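Local coordinates for protein ferredoxin-thioredoxin reductase variable chain, chloroplastic (Arabidopsis thaliana, PDB 7C2B) that probably serves as the variable subunit of the chloroplast reductase that passes electrons from reduced ferredoxin to thioredoxins, at residues P53-L57 against M58-G62. Sequence-based numbering, arbitrary orientation.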
loop_
_atom_site.group_PDB
_atom_site.type_symbol
_atom_site.label_atom_id
_atom_site.label_comp_id
_atom_site.label_asym_id
_atom_site.label_seq_id
_atom_site.Cartn_x
_atom_site.Cartn_y
_atom_site.Cartn_z
ATOM N N PRO B 53 1.406 -22.376 11.625
ATOM C CA PRO B 53 1.165 -21.780 10.304
ATOM C C PRO B 53 0.055 -20.739 10.265
ATOM O O PRO B 53 0.156 -19.790 9.481
ATOM C CB PRO B 53 0.821 -22.998 9.444
ATOM C CG PRO B 53 1.626 -24.103 10.074
ATOM C CD PRO B 53 1.541 -23.841 11.554
ATOM N N GLU B 54 -0.997 -20.881 11.067
ATOM C CA GLU B 54 -2.136 -19.973 10.975
ATOM C C GLU B 54 -2.785 -19.872 12.342
ATOM O O GLU B 54 -3.060 -20.895 12.972
ATOM C CB GLU B 54 -3.155 -20.454 9.932
ATOM C CG GLU B 54 -4.240 -19.417 9.606
ATOM C CD GLU B 54 -5.370 -19.963 8.724
ATOM O OE1 GLU B 54 -5.081 -20.639 7.716
ATOM O OE2 GLU B 54 -6.554 -19.707 9.034
ATOM N N VAL B 55 -2.999 -18.643 12.804
ATOM C CA VAL B 55 -3.643 -18.389 14.084
ATOM C C VAL B 55 -4.805 -17.439 13.846
ATOM O O VAL B 55 -4.636 -16.396 13.208
ATOM C CB VAL B 55 -2.665 -17.795 15.116
ATOM C CG1 VAL B 55 -3.381 -17.482 16.417
ATOM C CG2 VAL B 55 -1.518 -18.751 15.362
ATOM N N GLU B 56 -5.981 -17.802 14.351
ATOM C CA GLU B 56 -7.140 -16.919 14.334
ATOM C C GLU B 56 -7.136 -16.104 15.622
ATOM O O GLU B 56 -7.164 -16.671 16.720
ATOM C CB GLU B 56 -8.443 -17.710 14.201
ATOM C CG GLU B 56 -9.712 -16.853 14.438
ATOM C CD GLU B 56 -9.878 -15.722 13.430
ATOM O OE1 GLU B 56 -10.030 -16.004 12.219
ATOM O OE2 GLU B 56 -9.862 -14.542 13.845
ATOM N N LEU B 57 -7.094 -14.779 15.492
ATOM C CA LEU B 57 -6.921 -13.939 16.671
ATOM C C LEU B 57 -8.233 -13.510 17.313
ATOM O O LEU B 57 -8.212 -13.032 18.453
ATOM C CB LEU B 57 -6.121 -12.684 16.322
ATOM C CG LEU B 57 -4.645 -12.957 16.017
ATOM C CD1 LEU B 57 -3.893 -11.653 15.860
ATOM C CD2 LEU B 57 -4.021 -13.810 17.124
ATOM N N MET B 58 -9.360 -13.652 16.625
ATOM C CA MET B 58 -10.599 -13.096 17.166
ATOM C C MET B 58 -10.907 -13.706 18.524
ATOM O O MET B 58 -10.877 -14.930 18.694
ATOM C CB MET B 58 -11.768 -13.334 16.219
ATOM C CG MET B 58 -13.065 -12.758 16.790
ATOM S SD MET B 58 -14.291 -12.611 15.518
ATOM C CE MET B 58 -15.586 -11.739 16.424
ATOM N N GLY B 59 -11.169 -12.847 19.504
ATOM C CA GLY B 59 -11.446 -13.301 20.846
ATOM C C GLY B 59 -10.232 -13.486 21.727
ATOM O O GLY B 59 -10.391 -13.643 22.941
ATOM N N MET B 60 -9.027 -13.478 21.167
ATOM C CA MET B 60 -7.833 -13.605 21.986
ATOM C C MET B 60 -7.564 -12.309 22.739
ATOM O O MET B 60 -7.858 -11.212 22.259
ATOM C CB MET B 60 -6.628 -13.983 21.127
ATOM C CG MET B 60 -6.763 -15.382 20.566
ATOM S SD MET B 60 -5.294 -15.984 19.736
ATOM C CE MET B 60 -4.058 -15.726 21.014
ATOM N N GLU B 61 -7.001 -12.448 23.930
ATOM C CA GLU B 61 -6.705 -11.318 24.792
ATOM C C GLU B 61 -5.201 -11.163 24.953
ATOM O O GLU B 61 -4.468 -12.150 25.091
ATOM C CB GLU B 61 -7.383 -11.493 26.152
ATOM C CG GLU B 61 -8.907 -11.575 26.030
ATOM C CD GLU B 61 -9.589 -11.840 27.354
ATOM O OE1 GLU B 61 -8.864 -12.065 28.350
ATOM O OE2 GLU B 61 -10.844 -11.818 27.398
ATOM N N GLY B 62 -4.744 -9.917 24.916
ATOM C CA GLY B 62 -3.340 -9.623 25.111
ATOM C C GLY B 62 -3.174 -8.238 25.692
ATOM O O GLY B 62 -4.119 -7.700 26.273
HETATM O O HOH W 1 -9.331 -17.052 18.211
#
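Leu57 and Met60 are the end residues of a type II beta turn, joined by a backbone hydrogen bond from Met60 N to Leu57 O (2.9 Å), and their side chains meet as well. Met60 lays its sulfur against the Leu57 branch, SD to CD2 at 3.6 Å, while the same SD stands 3.6 Å from the carbonyl O of Glu56. Val55 CG1 comes up to the same side of Met60 SD more loosely, at 4.1 Å, the two side chains crossing at about a right angle. In Met60, CG lies anti to the carbonyl carbon (chi1 -68°) and the chain then runs extended to SD, which brings the sulfur back over Leu57 and Val55. An alanine in place of Met60 would probably leave the adjoining Leu57 CD2 and Val55 CG1 without the sulfur that packs over them, opening a gap there. Gly59 answers a backbone demand: with phi 88°, a CB there would be jammed against the carbonyl O of Met58.

Glu56, just ahead of the turn, illustrates how a side chain can brace the backbone that follows it. With CG anti to its own N and a bend at chi2 (62°), it brings OE2 round to accept Met58 N at 3.0 Å through its anti lone pair; OE2 also accepts Leu44 N, so one carboxylate oxygen holds two backbone amides. A water bridges Glu56 O and Met58 O, donating to both.

The turn leads from strand 55-56, paired with strand 45-46, into strand 61-67 of the five-stranded antiparallel sheet of this SH3-like chain. Leu57 packs on Phe98 and Thr100 of strand 94-102, whereas Met60 touches Phe98 together with Phe86 and Lys88 of strand 82-90.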